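Local coordinates for protein KLLA0E08119p (Kluyveromyces lactis, PDB 3VA7) that probably catalyses the biotin- and ATP-dependent carboxylation of urea to urea-1-carboxylate, the chain holding the urea carboxylase part of a longer bifunctional enzyme, at residues A[1135-1138]-A[1139-1143]; A[968-971]-A[972-976]; A[944-948]-A[949-953]. All blocks are in the same frame, centred on the assembly; numbering follows the deposited sequence.

In the fold
All three contacts are local ones. Interactions 2 and 3 lie in the carboxyltransferase C and D region, and interaction 1 is on a later helix. Along the chain interaction 3 (944-953) comes first, at the end of helix 937-949, and its loop leads on to helix 960-967. Interaction 2 (968-976) follows, between helices 960-967 and 972-979, and interaction 1 (1135-1143) lies last, on helix 1133-1142. Helix 960-967 joins interactions 1 and 2: Phe1138 and Val975 both touch it. The centres lie about 19 to 24 Å apart, and no two contacts touch. The side chain of Ile950 in interaction 3 is about 7 Å from the bound biotin group. That of Ile1142 in interaction 1 is about 14 Å from the bound urea.

Interaction 1: A[1135-1138]-A[1139-1143]; sequences ADEF and ARLIQ
Glu1137 and Arg1140 form an i to i+3 salt bridge on the last turns of the alpha-helix 1133-1142. Their side chains run side by side and point the same way. Arg1140 meets the carboxylate side-on. Arg1140 NH2 donates to Glu1137 OE1 at 2.8 Å, and Arg1140 NE donates to Glu1137 OE2 at 2.9 Å. Both oxygens are met on their syn side. The carboxylate and guanidinium planes are turned 40° apart, so the pairing is not flat. Glu1137 bends at chi2 (48°), and this brings its carboxylate round to Arg1140. With an alanine here, the guanidinium of Arg1140 is likely to be left without its acidic mate and freer to turn.

Main-chain bonds carry the rest of the polar contact. Leu1141 N donates to Glu1137 O at 2.7 Å, and Ile1142 N donates to Phe1138 O at the same length.

The apolar contacts are few. Glu1137 CG lies 4.0 Å from Leu1141 CD1, and Phe1138 CB lies 4.1 Å from Ile1142 CD1. The Phe1138 ring meets Phe963 of helix 960-967 edge-to-face, and Ile1142 also touches Phe963. This side therefore joins the two helices.

At the helix end the side chain of Gln1143 turns back. Gln1143 NE2 donates to Ala1139 O at 2.7 Å, from above the carbonyl plane.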
ATOM      1  N   ALA A1135       8.677  28.419 -32.057  1.00 58.43           N
ATOM      2  CA  ALA A1135       9.018  27.967 -30.719  1.00 56.74           C
ATOM      3  C   ALA A1135       9.155  29.126 -29.715  1.00 55.88           C
ATOM      4  O   ALA A1135       8.747  29.000 -28.548  1.00 55.74           O
ATOM      5  CB  ALA A1135      10.291  27.165 -30.769  1.00 57.07           C
ATOM      6  N   ASP A1136       9.704  30.260 -30.167  1.00 54.08           N
ATOM      7  CA  ASP A1136       9.846  31.439 -29.308  1.00 52.36           C
ATOM      8  C   ASP A1136       8.512  32.091 -28.947  1.00 51.73           C
ATOM      9  O   ASP A1136       8.356  32.546 -27.805  1.00 51.52           O
ATOM     10  CB  ASP A1136      10.845  32.469 -29.880  1.00 52.58           C
ATOM     11  CG  ASP A1136      12.302  31.969 -29.855  1.00 52.25           C
ATOM     12  OD1 ASP A1136      13.061  32.354 -30.741  1.00 51.45           O
ATOM     13  OD2 ASP A1136      12.700  31.176 -28.973  1.00 53.60           O
ATOM     14  N   GLU A1137       7.543  32.122 -29.873  1.00 50.39           N
ATOM     15  CA  GLU A1137       6.220  32.655 -29.513  1.00 49.56           C
ATOM     16  C   GLU A1137       5.631  31.744 -28.441  1.00 48.41           C
ATOM     17  O   GLU A1137       5.122  32.204 -27.399  1.00 47.80           O
ATOM     18  CB  GLU A1137       5.302  32.817 -30.745  1.00 50.33           C
ATOM     19  CG  GLU A1137       3.991  33.672 -30.556  1.00 51.22           C
ATOM     20  CD  GLU A1137       4.192  35.042 -29.852  1.00 54.65           C
ATOM     21  OE1 GLU A1137       3.174  35.716 -29.506  1.00 53.03           O
ATOM     22  OE2 GLU A1137       5.363  35.447 -29.619  1.00 55.08           O
ATOM     23  N   PHE A1138       5.777  30.438 -28.660  1.00 46.88           N
ATOM     24  CA  PHE A1138       5.357  29.472 -27.648  1.00 45.19           C
ATOM     25  C   PHE A1138       6.025  29.735 -26.310  1.00 45.55           C
ATOM     26  O   PHE A1138       5.336  29.791 -25.289  1.00 45.14           O
ATOM     27  CB  PHE A1138       5.621  28.037 -28.094  1.00 44.21           C
ATOM     28  CG  PHE A1138       4.457  27.376 -28.789  1.00 40.94           C
ATOM     29  CD1 PHE A1138       3.290  27.078 -28.096  1.00 38.30           C
ATOM     30  CD2 PHE A1138       4.557  26.997 -30.129  1.00 38.05           C
ATOM     31  CE1 PHE A1138       2.232  26.430 -28.727  1.00 38.13           C
ATOM     32  CE2 PHE A1138       3.510  26.360 -30.785  1.00 38.42           C
ATOM     33  CZ  PHE A1138       2.338  26.074 -30.088  1.00 40.03           C
ATOM     34  N   ALA A1139       7.361  29.897 -26.307  1.00 45.36           N
ATOM     35  CA  ALA A1139       8.084  30.166 -25.037  1.00 45.31           C
ATOM     36  C   ALA A1139       7.579  31.446 -24.406  1.00 45.16           C
ATOM     37  O   ALA A1139       7.489  31.547 -23.187  1.00 45.86           O
ATOM     38  CB  ALA A1139       9.644  30.194 -25.210  1.00 44.28           C
ATOM     39  N   ARG A1140       7.214  32.419 -25.230  1.00 45.42           N
ATOM     40  CA  ARG A1140       6.664  33.661 -24.695  1.00 46.16           C
ATOM     41  C   ARG A1140       5.277  33.395 -24.060  1.00 45.88           C
ATOM     42  O   ARG A1140       5.040  33.649 -22.861  1.00 44.96           O
ATOM     43  CB  ARG A1140       6.621  34.723 -25.799  1.00 46.61           C
ATOM     44  CG  ARG A1140       6.184  36.088 -25.338  1.00 48.32           C
ATOM     45  CD  ARG A1140       5.987  37.003 -26.539  1.00 50.78           C
ATOM     46  NE  ARG A1140       4.659  36.902 -27.161  1.00 52.15           N
ATOM     47  CZ  ARG A1140       3.518  37.319 -26.612  1.00 53.12           C
ATOM     48  NH1 ARG A1140       3.502  37.840 -25.386  1.00 53.69           N
ATOM     49  NH2 ARG A1140       2.377  37.177 -27.280  1.00 53.46           N
ATOM     50  N   LEU A1141       4.389  32.809 -24.856  1.00 45.85           N
ATOM     51  CA  LEU A1141       3.066  32.449 -24.348  1.00 46.45           C
ATOM     52  C   LEU A1141       3.121  31.551 -23.080  1.00 46.18           C
ATOM     53  O   LEU A1141       2.399  31.835 -22.099  1.00 47.20           O
ATOM     54  CB  LEU A1141       2.161  31.901 -25.486  1.00 46.46           C
ATOM     55  CG  LEU A1141       1.771  32.984 -26.527  1.00 47.49           C
ATOM     56  CD1 LEU A1141       1.250  32.475 -27.915  1.00 46.56           C
ATOM     57  CD2 LEU A1141       0.794  33.967 -25.895  1.00 48.72           C
ATOM     58  N   ILE A1142       3.997  30.527 -23.075  1.00 45.20           N
ATOM     59  CA  ILE A1142       4.095  29.527 -21.967  1.00 44.23           C
ATOM     60  C   ILE A1142       4.388  30.179 -20.607  1.00 44.69           C
ATOM     61  O   ILE A1142       3.901  29.734 -19.542  1.00 44.29           O
ATOM     62  CB  ILE A1142       5.132  28.427 -22.301  1.00 44.13           C
ATOM     63  CG1 ILE A1142       4.640  27.584 -23.509  1.00 43.94           C
ATOM     64  CG2 ILE A1142       5.459  27.570 -21.071  1.00 41.63           C
ATOM     65  CD1 ILE A1142       5.717  26.720 -24.221  1.00 42.95           C
ATOM     66  N   GLN A1143       5.137  31.277 -20.686  1.00 44.81           N
ATOM     67  CA  GLN A1143       5.609  32.055 -19.542  1.00 45.63           C
ATOM     68  C   GLN A1143       4.585  32.979 -18.859  1.00 45.90           C
ATOM     69  O   GLN A1143       4.967  33.676 -17.910  1.00 46.00           O
ATOM     70  CB  GLN A1143       6.679  32.996 -20.078  1.00 46.32           C
ATOM     71  CG  GLN A1143       7.943  33.002 -19.390  1.00 44.27           C
ATOM     72  CD  GLN A1143       9.051  33.474 -20.302  1.00 42.13           C
ATOM     73  OE1 GLN A1143       9.816  34.346 -19.910  1.00 45.09           O
ATOM     74  NE2 GLN A1143       9.185  32.869 -21.500  1.00 36.25           N
TER

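Interaction 2: A[968-971]-A[972-976]; sequences NDID and RNDVK
This is a capping box at the start of helix 972-979, where a short loop from helix 960-967 enters it in the carboxyltransferase domain. Asp971 is the N-cap and Asp974 its partner three residues on. Two bonds run in opposite senses. Asp971 OD1 accepts from Asn973 N at 3.0 Å, the donor standing above the carboxylate plane. In return, Asp974 OD1 accepts from Asp971 N, also at 3.0 Å, on its anti side but tilted well out of the carboxylate plane. Asp971 CG is anti to the backbone N (chi1 -169°), which carries OD1 over the first turn. Two carboxylates at this end would probably be favoured by the helix dipole.

Ile970 backs the cap. Its CD1 makes the apolar contact, as Ile970 CD1 meets Val975 CG2 at 3.9 Å, the two side chains crossing at about a right angle. The methine Ile970 CB lies beside the carboxylate oxygen Asp974 OD1 at 3.5 Å. Val975 also touches Val961 and Ile964, so this first turn packs against helix 960-967. Arg972 ties the same turn down through salt bridges to Asp962 and Glu935.

Asp971 OD2, the oxygen not used in the cap, takes up a water. This water donates to Asp971 OD2 at 3.1 Å and weakly accepts from Arg972 N at 3.3 Å.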
ATOM      1  N   ASN A 968       6.792  21.467 -32.437  1.00 35.45           N
ATOM      2  CA  ASN A 968       7.824  20.828 -33.224  1.00 36.19           C
ATOM      3  C   ASN A 968       7.578  20.809 -34.733  1.00 37.18           C
ATOM      4  O   ASN A 968       8.401  20.302 -35.476  1.00 37.49           O
ATOM      5  CB  ASN A 968       8.005  19.407 -32.720  1.00 36.19           C
ATOM      6  CG  ASN A 968       8.899  19.340 -31.533  1.00 34.65           C
ATOM      7  OD1 ASN A 968      10.111  19.452 -31.688  1.00 38.92           O
ATOM      8  ND2 ASN A 968       8.331  19.150 -30.346  1.00 30.51           N
ATOM      9  N   ASP A 969       6.432  21.324 -35.175  1.00 38.55           N
ATOM     10  CA  ASP A 969       6.037  21.256 -36.565  1.00 39.79           C
ATOM     11  C   ASP A 969       5.934  19.880 -37.149  1.00 38.81           C
ATOM     12  O   ASP A 969       6.464  19.668 -38.245  1.00 38.23           O
ATOM     13  CB  ASP A 969       7.037  22.001 -37.421  1.00 41.46           C
ATOM     14  CG  ASP A 969       6.502  23.307 -37.870  1.00 47.83           C
ATOM     15  OD1 ASP A 969       5.602  23.319 -38.792  1.00 53.39           O
ATOM     16  OD2 ASP A 969       6.949  24.300 -37.240  1.00 52.15           O
ATOM     17  N   ILE A 970       5.288  18.955 -36.445  1.00 37.61           N
ATOM     18  CA  ILE A 970       5.070  17.622 -37.002  1.00 37.77           C
ATOM     19  C   ILE A 970       3.603  17.276 -36.857  1.00 37.58           C
ATOM     20  O   ILE A 970       2.888  18.069 -36.300  1.00 36.24           O
ATOM     21  CB  ILE A 970       5.952  16.544 -36.310  1.00 37.95           C
ATOM     22  CG1 ILE A 970       5.714  16.520 -34.784  1.00 37.39           C
ATOM     23  CG2 ILE A 970       7.406  16.757 -36.651  1.00 37.36           C
ATOM     24  CD1 ILE A 970       6.660  15.611 -34.042  1.00 34.94           C
ATOM     25  N   ASP A 971       3.180  16.116 -37.367  1.00 38.48           N
ATOM     26  CA  ASP A 971       1.807  15.623 -37.181  1.00 40.17           C
ATOM     27  C   ASP A 971       1.793  14.927 -35.846  1.00 39.15           C
ATOM     28  O   ASP A 971       2.815  14.366 -35.415  1.00 38.28           O
ATOM     29  CB  ASP A 971       1.298  14.625 -38.290  1.00 40.92           C
ATOM     30  CG  ASP A 971      -0.293  14.342 -38.182  1.00 47.99           C
ATOM     31  OD1 ASP A 971      -0.754  13.225 -37.711  1.00 49.05           O
ATOM     32  OD2 ASP A 971      -1.106  15.268 -38.535  1.00 52.99           O
ATOM     33  N   ARG A 972       0.621  14.961 -35.207  1.00 38.79           N
ATOM     34  CA  ARG A 972       0.394  14.237 -33.957  1.00 38.16           C
ATOM     35  C   ARG A 972       0.783  12.778 -34.080  1.00 38.10           C
ATOM     36  O   ARG A 972       1.253  12.199 -33.111  1.00 38.44           O
ATOM     37  CB  ARG A 972      -1.043  14.356 -33.458  1.00 37.56           C
ATOM     38  CG  ARG A 972      -2.076  13.913 -34.449  1.00 37.02           C
ATOM     39  CD  ARG A 972      -3.396  13.636 -33.758  1.00 31.49           C
ATOM     40  NE  ARG A 972      -3.527  14.414 -32.551  1.00 29.21           N
ATOM     41  CZ  ARG A 972      -3.752  13.886 -31.347  1.00 29.98           C
ATOM     42  NH1 ARG A 972      -3.914  12.564 -31.212  1.00 26.44           N
ATOM     43  NH2 ARG A 972      -3.896  14.688 -30.293  1.00 25.92           N
ATOM     44  N   ASN A 973       0.614  12.191 -35.258  1.00 37.75           N
ATOM     45  CA  ASN A 973       0.937  10.787 -35.421  1.00 38.37           C
ATOM     46  C   ASN A 973       2.457  10.553 -35.535  1.00 37.93           C
ATOM     47  O   ASN A 973       2.966   9.438 -35.276  1.00 37.13           O
ATOM     48  CB  ASN A 973       0.074  10.117 -36.521  1.00 39.64           C
ATOM     49  CG  ASN A 973      -1.489  10.157 -36.167  1.00 43.91           C
ATOM     50  OD1 ASN A 973      -1.901   9.842 -35.041  1.00 46.96           O
ATOM     51  ND2 ASN A 973      -2.317  10.598 -37.124  1.00 47.30           N
ATOM     52  N   ASP A 974       3.177  11.611 -35.879  1.00 36.79           N
ATOM     53  CA  ASP A 974       4.600  11.583 -35.742  1.00 37.29           C
ATOM     54  C   ASP A 974       5.010  11.427 -34.270  1.00 36.56           C
ATOM     55  O   ASP A 974       5.936  10.668 -33.999  1.00 36.83           O
ATOM     56  CB  ASP A 974       5.267  12.827 -36.352  1.00 38.30           C
ATOM     57  CG  ASP A 974       5.165  12.851 -37.853  1.00 38.38           C
ATOM     58  OD1 ASP A 974       4.964  13.948 -38.420  1.00 40.34           O
ATOM     59  OD2 ASP A 974       5.252  11.763 -38.448  1.00 37.32           O
ATOM     60  N   VAL A 975       4.319  12.107 -33.351  1.00 34.91           N
ATOM     61  CA  VAL A 975       4.552  11.939 -31.922  1.00 33.15           C
ATOM     62  C   VAL A 975       4.235  10.518 -31.531  1.00 34.01           C
ATOM     63  O   VAL A 975       5.024   9.821 -30.855  1.00 35.12           O
ATOM     64  CB  VAL A 975       3.727  12.930 -31.053  1.00 32.74           C
ATOM     65  CG1 VAL A 975       3.950  12.675 -29.551  1.00 29.14           C
ATOM     66  CG2 VAL A 975       4.039  14.354 -31.407  1.00 28.51           C
ATOM     67  N   LYS A 976       3.090  10.050 -31.969  1.00 34.28           N
ATOM     68  CA  LYS A 976       2.736   8.698 -31.604  1.00 35.54           C
ATOM     69  C   LYS A 976       3.811   7.744 -32.125  1.00 35.64           C
ATOM     70  O   LYS A 976       4.192   6.843 -31.422  1.00 37.11           O
ATOM     71  CB  LYS A 976       1.357   8.343 -32.121  1.00 35.44           C
ATOM     72  CG  LYS A 976       0.905   6.940 -31.802  1.00 38.17           C
ATOM     73  CD  LYS A 976      -0.463   6.580 -32.449  1.00 43.47           C
ATOM     74  CE  LYS A 976      -0.265   6.042 -33.861  1.00 47.08           C
ATOM     75  NZ  LYS A 976      -1.521   6.041 -34.680  1.00 54.35           N
TER
HETATM   76  O   HOH W   1      -1.556  17.258 -36.224  1.00 36.49           O

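Interaction 3: A[944-948]-A[949-953]; sequences TRYRE and TIRSE
Tyr946, in the last turn of helix 937-949, packs against Ile950 and Arg951, where the chain leaves the helix. From CB, Tyr946 turns its ring away from its own backbone N (chi1 180°), up to the departing chain. Tyr946 CD1 lies 4.1 Å from Ile950 CD1. Next, Tyr946 CE1 touches Ile950 CG2 at 3.6 Å, the two side chains crossing nearly at a right angle. Across the ring, CD2 and CE2 lie beside Arg951 O, and Tyr946 CE2 meets Arg951 CB at 3.8 Å. Arg951 N stands over one ring face. CZ is near Ile950 CG2. The tip, OH, also reaches Arg951 CB and is hydrogen-bonded to Pro1015 O.

In the main chain, Tyr946 O accepts from both Ile950 N and Arg951 N, each at 3.2 Å, from opposite faces of its carbonyl plane. One residue earlier, Arg945 O accepts from Thr949 OG1 at 2.7 Å. A water then donates to Thr949 OG1 and accepts from Arg945 NE, while Arg945 NH2 forms a salt bridge with Glu1199 in the biotin-carrying domain.

The polar ends are thus met by Pro1015 O, Glu1199 and water. Main-chain and side-chain partners together probably fix this helix exit, close to the bound biotin group.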
ATOM      1  N   THR A 944      -8.299  16.831 -18.587  1.00 29.34           N
ATOM      2  CA  THR A 944      -9.577  17.447 -18.351  1.00 28.34           C
ATOM      3  C   THR A 944      -9.680  18.032 -16.950  1.00 27.93           C
ATOM      4  O   THR A 944     -10.033  19.181 -16.765  1.00 28.36           O
ATOM      5  CB  THR A 944     -10.763  16.504 -18.701  1.00 29.53           C
ATOM      6  OG1 THR A 944     -10.814  16.366 -20.138  1.00 27.78           O
ATOM      7  CG2 THR A 944     -12.119  17.055 -18.100  1.00 24.12           C
ATOM      8  N   ARG A 945      -9.375  17.233 -15.967  1.00 27.92           N
ATOM      9  CA  ARG A 945      -9.404  17.692 -14.604  1.00 28.35           C
ATOM     10  C   ARG A 945      -8.490  18.952 -14.446  1.00 28.91           C
ATOM     11  O   ARG A 945      -8.791  19.924 -13.714  1.00 28.84           O
ATOM     12  CB  ARG A 945      -8.928  16.537 -13.729  1.00 28.20           C
ATOM     13  CG  ARG A 945      -8.375  16.949 -12.393  1.00 28.18           C
ATOM     14  CD  ARG A 945      -8.369  15.784 -11.346  1.00 28.04           C
ATOM     15  NE  ARG A 945      -8.029  16.412 -10.059  1.00 31.71           N
ATOM     16  CZ  ARG A 945      -8.054  15.832  -8.867  1.00 30.56           C
ATOM     17  NH1 ARG A 945      -8.366  14.535  -8.728  1.00 24.28           N
ATOM     18  NH2 ARG A 945      -7.710  16.573  -7.820  1.00 29.85           N
ATOM     19  N   TYR A 946      -7.375  18.960 -15.159  1.00 28.06           N
ATOM     20  CA  TYR A 946      -6.491  20.091 -15.020  1.00 28.00           C
ATOM     21  C   TYR A 946      -7.143  21.347 -15.643  1.00 28.26           C
ATOM     22  O   TYR A 946      -7.061  22.448 -15.096  1.00 28.29           O
ATOM     23  CB  TYR A 946      -5.138  19.747 -15.630  1.00 27.36           C
ATOM     24  CG  TYR A 946      -4.193  20.845 -15.536  1.00 26.36           C
ATOM     25  CD1 TYR A 946      -3.494  21.074 -14.347  1.00 29.96           C
ATOM     26  CD2 TYR A 946      -4.026  21.729 -16.607  1.00 24.96           C
ATOM     27  CE1 TYR A 946      -2.607  22.170 -14.230  1.00 28.78           C
ATOM     28  CE2 TYR A 946      -3.143  22.818 -16.509  1.00 24.91           C
ATOM     29  CZ  TYR A 946      -2.437  23.012 -15.316  1.00 27.67           C
ATOM     30  OH  TYR A 946      -1.535  24.049 -15.217  1.00 35.18           O
ATOM     31  N   ARG A 947      -7.828  21.149 -16.764  1.00 28.74           N
ATOM     32  CA  ARG A 947      -8.574  22.247 -17.409  1.00 29.72           C
ATOM     33  C   ARG A 947      -9.700  22.796 -16.551  1.00 29.17           C
ATOM     34  O   ARG A 947      -9.954  23.982 -16.577  1.00 28.34           O
ATOM     35  CB  ARG A 947      -9.096  21.863 -18.802  1.00 28.59           C
ATOM     36  CG  ARG A 947      -8.000  21.761 -19.824  1.00 29.41           C
ATOM     37  CD  ARG A 947      -8.542  21.419 -21.236  1.00 33.73           C
ATOM     38  NE  ARG A 947      -9.338  20.185 -21.273  1.00 30.88           N
ATOM     39  CZ  ARG A 947     -10.674  20.183 -21.223  1.00 32.91           C
ATOM     40  NH1 ARG A 947     -11.348  21.352 -21.143  1.00 27.35           N
ATOM     41  NH2 ARG A 947     -11.332  19.021 -21.247  1.00 30.48           N
ATOM     42  N   GLU A 948     -10.360  21.932 -15.799  1.00 29.96           N
ATOM     43  CA  GLU A 948     -11.511  22.392 -15.087  1.00 31.82           C
ATOM     44  C   GLU A 948     -11.202  22.774 -13.643  1.00 32.62           C
ATOM     45  O   GLU A 948     -12.019  23.442 -12.990  1.00 33.41           O
ATOM     46  CB  GLU A 948     -12.816  21.559 -15.357  1.00 31.83           C
ATOM     47  CG  GLU A 948     -12.683  20.087 -15.231  1.00 35.76           C
ATOM     48  CD  GLU A 948     -13.833  19.246 -15.775  1.00 37.79           C
ATOM     49  OE1 GLU A 948     -14.233  18.356 -14.992  1.00 43.66           O
ATOM     50  OE2 GLU A 948     -14.267  19.371 -16.953  1.00 35.34           O
ATOM     51  N   THR A 949      -9.991  22.456 -13.146  1.00 32.89           N
ATOM     52  CA  THR A 949      -9.734  22.748 -11.733  1.00 31.00           C
ATOM     53  C   THR A 949      -8.685  23.797 -11.507  1.00 30.40           C
ATOM     54  O   THR A 949      -8.609  24.328 -10.404  1.00 29.15           O
ATOM     55  CB  THR A 949      -9.327  21.533 -10.934  1.00 30.99           C
ATOM     56  OG1 THR A 949      -8.059  21.089 -11.428  1.00 31.62           O
ATOM     57  CG2 THR A 949     -10.370  20.440 -11.039  1.00 29.83           C
ATOM     58  N   ILE A 950      -7.859  24.077 -12.514  1.00 30.10           N
ATOM     59  CA  ILE A 950      -6.623  24.851 -12.254  1.00 29.88           C
ATOM     60  C   ILE A 950      -6.322  25.906 -13.292  1.00 30.62           C
ATOM     61  O   ILE A 950      -6.199  27.074 -12.945  1.00 30.52           O
ATOM     62  CB  ILE A 950      -5.364  23.925 -12.092  1.00 29.41           C
ATOM     63  CG1 ILE A 950      -5.459  23.130 -10.799  1.00 28.04           C
ATOM     64  CG2 ILE A 950      -4.036  24.726 -12.203  1.00 27.35           C
ATOM     65  CD1 ILE A 950      -4.207  22.196 -10.518  1.00 28.29           C
ATOM     66  N   ARG A 951      -6.169  25.465 -14.545  1.00 30.83           N
ATOM     67  CA  ARG A 951      -5.899  26.327 -15.663  1.00 32.19           C
ATOM     68  C   ARG A 951      -6.614  25.797 -16.904  1.00 33.30           C
ATOM     69  O   ARG A 951      -6.261  24.714 -17.407  1.00 34.15           O
ATOM     70  CB  ARG A 951      -4.411  26.360 -15.962  1.00 32.18           C
ATOM     71  CG  ARG A 951      -4.072  27.431 -16.983  1.00 32.85           C
ATOM     72  CD  ARG A 951      -2.637  27.867 -16.846  1.00 34.89           C
ATOM     73  NE  ARG A 951      -2.294  28.847 -17.872  1.00 37.57           N
ATOM     74  CZ  ARG A 951      -1.212  29.619 -17.870  1.00 37.26           C
ATOM     75  NH1 ARG A 951      -0.347  29.563 -16.865  1.00 42.02           N
ATOM     76  NH2 ARG A 951      -0.999  30.471 -18.862  1.00 34.78           N
ATOM     77  N   SER A 952      -7.577  26.552 -17.430  1.00 33.15           N
ATOM     78  CA  SER A 952      -8.392  26.038 -18.535  1.00 33.33           C
ATOM     79  C   SER A 952      -7.853  26.349 -19.941  1.00 32.51           C
ATOM     80  O   SER A 952      -8.273  25.721 -20.940  1.00 31.01           O
ATOM     81  CB  SER A 952      -9.833  26.529 -18.397  1.00 33.67           C
ATOM     82  OG  SER A 952      -9.918  27.887 -18.811  1.00 35.95           O
ATOM     83  N   GLU A 953      -6.951  27.334 -20.017  1.00 32.48           N
ATOM     84  CA  GLU A 953      -6.256  27.661 -21.288  1.00 31.94           C
ATOM     85  C   GLU A 953      -4.773  27.834 -21.084  1.00 30.64           C
ATOM     86  O   GLU A 953      -4.310  28.432 -20.091  1.00 29.81           O
ATOM     87  CB  GLU A 953      -6.836  28.915 -21.940  1.00 32.56           C
ATOM     88  CG  GLU A 953      -8.337  28.781 -22.260  1.00 38.16           C
ATOM     89  CD  GLU A 953      -8.907  30.073 -22.886  1.00 48.09           C
ATOM     90  OE1 GLU A 953      -9.029  31.136 -22.176  1.00 49.27           O
ATOM     91  OE2 GLU A 953      -9.235  30.017 -24.101  1.00 50.17           O
TER
HETATM   92  O   HOH W   2      -7.055  19.069  -9.992  1.00 27.51           O